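Long-range contact in methylxanthine N1-demethylase NdmA (Pseudomonas putida, PDB 6ICN), which removes the N1-methyl group of caffeine, using NADH and O2, to give theobromine and formaldehyde in the first step of caffeine degradation: residues Asn234-Ser242 / Leu253-His264. Numbering follows the deposited sequence.
Sequences NQAPIGSFS and LEVSKYSSSSLH. With CFF (caffeine), chain F.
Strands 239-242 and 253-257 run antiparallel at 163°, with Ser240-Ser256 and Ser242-Glu254 as hydrogen-bonded pairs and Gly239-Lys257 and Phe241-Val255 as non-hydrogen-bonded ones. Beyond the Gly239-Lys257 pair, Tyr258 N still donates to Ile238 O (3.0 Å). The Tyr258 ring then lies flat across the other strand: Gly239 CA sits over its centre, 3.4 Å from the centroid, in a CH-pi contact only 5° off the ring normal. The phenol OH hydrogen-bonds to Thr226 O, and Thr226 OG1 hydrogen-bonds to Gly239 O. On the face bearing Phe241 and Val255, the Val255 methyls run alongside the Phe241 ring, CG2 touching CE1 at 3.5 Å. Leu253 puts CD1 against Phe241 CB and CG and lays CD2 over one ring face, offset toward the rim.

The two strands form a beta hairpin within the antiparallel sheet of the oxygenase domain that holds the substrate in this Rieske enzyme, and Phe241 from this face and Pro237 from the preceding loop line the caffeine pocket. Phe241 CZ lies 3.9 Å from caffeine C12. Pro237, centre of an inverse gamma turn, brings its O to 3.3 Å from caffeine C12. Pro237 CG packs over the face of the His264 imidazole, whose ring also meets His296.

The loop before the first strand is tied down by Lys257. Its chain bends at CG-CD (chi3 61°), passes Ala236 O and delivers NZ to Asn234 O, 2.9 Å away in the carbonyl plane; a water links the ammonium to Gln235 O. Asn234 ND2 makes a weak, bent bond to Ser259 OG. Another water bridges Ile238 O and Ser259 N.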
loop_
_atom_site.group_PDB
_atom_site.type_symbol
_atom_site.label_atom_id
_atom_site.label_comp_id
_atom_site.label_asym_id
_atom_site.label_seq_id
_atom_site.Cartn_x
_atom_site.Cartn_y
_atom_site.Cartn_z
ATOM N N ASN A 234 -6.368 37.666 -8.172
ATOM C CA ASN A 234 -7.066 38.234 -9.321
ATOM C C ASN A 234 -7.916 37.199 -10.058
ATOM O O ASN A 234 -8.906 37.574 -10.700
ATOM C CB ASN A 234 -6.053 38.900 -10.271
ATOM C CG ASN A 234 -6.683 39.379 -11.590
ATOM O OD1 ASN A 234 -6.182 39.066 -12.677
ATOM N ND2 ASN A 234 -7.781 40.136 -11.499
ATOM N N GLN A 235 -7.569 35.911 -9.977
ATOM C CA GLN A 235 -8.405 34.889 -10.601
ATOM C C GLN A 235 -9.608 34.496 -9.747
ATOM O O GLN A 235 -10.435 33.698 -10.206
ATOM C CB GLN A 235 -7.583 33.638 -10.938
ATOM C CG GLN A 235 -7.167 32.779 -9.741
ATOM C CD GLN A 235 -5.824 33.196 -9.158
ATOM O OE1 GLN A 235 -5.443 34.370 -9.223
ATOM N NE2 GLN A 235 -5.091 32.230 -8.592
ATOM N N ALA A 236 -9.728 35.024 -8.531
ATOM C CA ALA A 236 -10.925 34.793 -7.734
ATOM C C ALA A 236 -12.122 35.432 -8.426
ATOM O O ALA A 236 -12.077 36.636 -8.730
ATOM C CB ALA A 236 -10.766 35.365 -6.326
ATOM N N PRO A 237 -13.198 34.672 -8.724
ATOM C CA PRO A 237 -14.404 35.303 -9.284
ATOM C C PRO A 237 -15.166 36.075 -8.222
ATOM O O PRO A 237 -16.151 35.577 -7.671
ATOM C CB PRO A 237 -15.222 34.116 -9.814
ATOM C CG PRO A 237 -14.226 32.960 -9.894
ATOM C CD PRO A 237 -13.285 33.200 -8.757
ATOM N N ILE A 238 -14.711 37.290 -7.927
ATOM C CA ILE A 238 -15.327 38.146 -6.919
ATOM C C ILE A 238 -15.829 39.410 -7.604
ATOM O O ILE A 238 -15.080 40.065 -8.338
ATOM C CB ILE A 238 -14.340 38.478 -5.784
ATOM C CG1 ILE A 238 -14.225 37.292 -4.815
ATOM C CG2 ILE A 238 -14.767 39.737 -5.053
ATOM C CD1 ILE A 238 -15.482 37.041 -3.995
ATOM N N GLY A 239 -17.098 39.744 -7.372
ATOM C CA GLY A 239 -17.686 40.929 -7.970
ATOM C C GLY A 239 -19.177 41.019 -7.715
ATOM O O GLY A 239 -19.646 40.635 -6.639
ATOM N N SER A 240 -19.936 41.528 -8.688
ATOM C CA SER A 240 -21.391 41.536 -8.583
ATOM C C SER A 240 -21.938 40.176 -9.014
ATOM O O SER A 240 -21.700 39.743 -10.147
ATOM C CB SER A 240 -21.982 42.653 -9.439
ATOM O OG SER A 240 -23.387 42.492 -9.521
ATOM N N PHE A 241 -22.679 39.517 -8.117
ATOM C CA PHE A 241 -23.121 38.130 -8.282
ATOM C C PHE A 241 -24.592 38.083 -8.690
ATOM O O PHE A 241 -25.450 38.555 -7.941
ATOM C CB PHE A 241 -22.972 37.347 -6.973
ATOM C CG PHE A 241 -21.565 36.931 -6.626
ATOM C CD1 PHE A 241 -20.476 37.367 -7.355
ATOM C CD2 PHE A 241 -21.348 36.074 -5.544
ATOM C CE1 PHE A 241 -19.195 36.967 -7.011
ATOM C CE2 PHE A 241 -20.067 35.669 -5.196
ATOM C CZ PHE A 241 -18.990 36.118 -5.934
ATOM N N SER A 242 -24.898 37.440 -9.818
ATOM C CA SER A 242 -26.283 37.205 -10.217
ATOM C C SER A 242 -26.543 35.704 -10.299
ATOM O O SER A 242 -25.956 35.025 -11.149
ATOM C CB SER A 242 -26.593 37.874 -11.558
ATOM O OG SER A 242 -27.895 37.530 -11.977
ATOM N N LEU A 253 -24.134 30.998 -11.604
ATOM C CA LEU A 253 -23.662 32.224 -10.961
ATOM C C LEU A 253 -22.897 33.062 -11.984
ATOM O O LEU A 253 -21.810 32.673 -12.432
ATOM C CB LEU A 253 -22.788 31.904 -9.745
ATOM C CG LEU A 253 -22.020 33.079 -9.129
ATOM C CD1 LEU A 253 -22.974 34.217 -8.721
ATOM C CD2 LEU A 253 -21.204 32.614 -7.911
ATOM N N GLU A 254 -23.451 34.218 -12.350
ATOM C CA GLU A 254 -22.771 35.148 -13.248
ATOM C C GLU A 254 -22.069 36.211 -12.419
ATOM O O GLU A 254 -22.722 36.937 -11.660
ATOM C CB GLU A 254 -23.762 35.794 -14.213
ATOM C CG GLU A 254 -24.387 34.823 -15.198
ATOM C CD GLU A 254 -25.514 35.468 -16.006
ATOM O OE1 GLU A 254 -26.708 35.316 -15.636
ATOM O OE2 GLU A 254 -25.192 36.148 -17.005
ATOM N N VAL A 255 -20.743 36.296 -12.552
ATOM C CA VAL A 255 -19.934 37.268 -11.816
ATOM C C VAL A 255 -19.448 38.342 -12.782
ATOM O O VAL A 255 -18.746 38.049 -13.759
ATOM C CB VAL A 255 -18.737 36.617 -11.103
ATOM C CG1 VAL A 255 -17.984 37.664 -10.282
ATOM C CG2 VAL A 255 -19.184 35.462 -10.218
ATOM N N SER A 256 -19.807 39.592 -12.502
ATOM C CA SER A 256 -19.096 40.728 -13.082
ATOM C C SER A 256 -17.956 41.071 -12.126
ATOM O O SER A 256 -18.166 41.742 -11.113
ATOM C CB SER A 256 -20.044 41.899 -13.306
ATOM O OG SER A 256 -21.213 41.455 -13.975
ATOM N N LYS A 257 -16.748 40.588 -12.442
ATOM C CA LYS A 257 -15.613 40.693 -11.526
ATOM C C LYS A 257 -15.194 42.143 -11.324
ATOM O O LYS A 257 -15.199 42.943 -12.264
ATOM C CB LYS A 257 -14.410 39.906 -12.053
ATOM C CG LYS A 257 -14.588 38.392 -12.102
ATOM C CD LYS A 257 -13.402 37.737 -12.807
ATOM C CE LYS A 257 -12.093 38.019 -12.081
ATOM N NZ LYS A 257 -10.924 37.444 -12.805
ATOM N N TYR A 258 -14.800 42.469 -10.089
ATOM C CA TYR A 258 -14.299 43.808 -9.788
ATOM C C TYR A 258 -12.898 44.021 -10.353
ATOM O O TYR A 258 -12.609 45.076 -10.934
ATOM C CB TYR A 258 -14.286 44.041 -8.276
ATOM C CG TYR A 258 -15.643 44.031 -7.603
ATOM C CD1 TYR A 258 -16.792 44.418 -8.289
ATOM C CD2 TYR A 258 -15.771 43.643 -6.272
ATOM C CE1 TYR A 258 -18.033 44.413 -7.668
ATOM C CE2 TYR A 258 -17.006 43.632 -5.643
ATOM C CZ TYR A 258 -18.133 44.020 -6.343
ATOM O OH TYR A 258 -19.358 44.011 -5.715
ATOM N N SER A 259 -12.012 43.032 -10.186
ATOM C CA SER A 259 -10.597 43.231 -10.491
ATOM C C SER A 259 -10.332 43.361 -11.987
ATOM O O SER A 259 -9.421 44.095 -12.389
ATOM C CB SER A 259 -9.774 42.076 -9.921
ATOM O OG SER A 259 -10.170 40.845 -10.506
ATOM N N SER A 260 -11.098 42.659 -12.822
ATOM C CA SER A 260 -10.820 42.601 -14.248
ATOM C C SER A 260 -11.901 43.222 -15.122
ATOM O O SER A 260 -11.689 43.334 -16.335
ATOM C CB SER A 260 -10.615 41.142 -14.687
ATOM O OG SER A 260 -11.755 40.366 -14.346
ATOM N N SER A 261 -13.042 43.619 -14.550
ATOM C CA SER A 261 -14.171 44.176 -15.306
ATOM C C SER A 261 -14.593 43.252 -16.448
ATOM O O SER A 261 -14.816 43.688 -17.581
ATOM C CB SER A 261 -13.845 45.576 -15.830
ATOM O OG SER A 261 -13.787 46.505 -14.761
ATOM N N SER A 262 -14.719 41.960 -16.137
ATOM C CA SER A 262 -15.062 40.970 -17.152
ATOM C C SER A 262 -15.963 39.897 -16.550
ATOM O O SER A 262 -15.992 39.689 -15.333
ATOM C CB SER A 262 -13.803 40.343 -17.753
ATOM O OG SER A 262 -12.930 39.884 -16.738
ATOM N N LEU A 263 -16.699 39.217 -17.426
ATOM C CA LEU A 263 -17.702 38.246 -17.001
ATOM C C LEU A 263 -17.055 36.889 -16.719
ATOM O O LEU A 263 -16.180 36.435 -17.460
ATOM C CB LEU A 263 -18.782 38.103 -18.074
ATOM C CG LEU A 263 -19.936 37.132 -17.802
ATOM C CD1 LEU A 263 -20.701 37.530 -16.544
ATOM C CD2 LEU A 263 -20.874 37.032 -18.998
ATOM N N HIS A 264 -17.464 36.269 -15.615
ATOM C CA HIS A 264 -17.024 34.928 -15.231
ATOM C C HIS A 264 -18.265 34.199 -14.739
ATOM O O HIS A 264 -18.970 34.715 -13.868
ATOM C CB HIS A 264 -15.934 35.004 -14.145
ATOM C CG HIS A 264 -15.175 33.725 -13.924
ATOM N ND1 HIS A 264 -13.890 33.526 -14.392
ATOM C CD2 HIS A 264 -15.510 32.596 -13.254
ATOM C CE1 HIS A 264 -13.475 32.322 -14.032
ATOM N NE2 HIS A 264 -14.437 31.740 -13.336
HETATM N N1 CFF F . -18.354 29.522 -4.984
HETATM C C2 CFF F . -18.205 30.864 -5.224
HETATM C C10 CFF F . -19.429 29.059 -4.125
HETATM C C6 CFF F . -17.517 28.634 -5.528
HETATM N N3 CFF F . -17.200 31.304 -6.024
HETATM O O11 CFF F . -18.957 31.650 -4.732
HETATM C C12 CFF F . -17.030 32.730 -6.285
HETATM C C4 CFF F . -16.349 30.408 -6.575
HETATM C C5 CFF F . -16.499 29.088 -6.346
HETATM N N9 CFF F . -15.290 30.566 -7.389
HETATM O O13 CFF F . -17.651 27.460 -5.314
HETATM N N7 CFF F . -15.537 28.437 -7.026
HETATM C C8 CFF F . -14.794 29.349 -7.665
HETATM C C14 CFF F . -15.117 27.062 -7.230
HETATM O O HOH W 1 -10.592 39.020 -8.418
HETATM O O HOH W 2 -11.744 34.704 -12.277
HETATM O O HOH W 3 -12.502 40.944 -8.232
HETATM O O HOH W 4 -27.300 33.878 -13.460
HETATM O O HOH W 5 -27.775 37.647 -14.727
#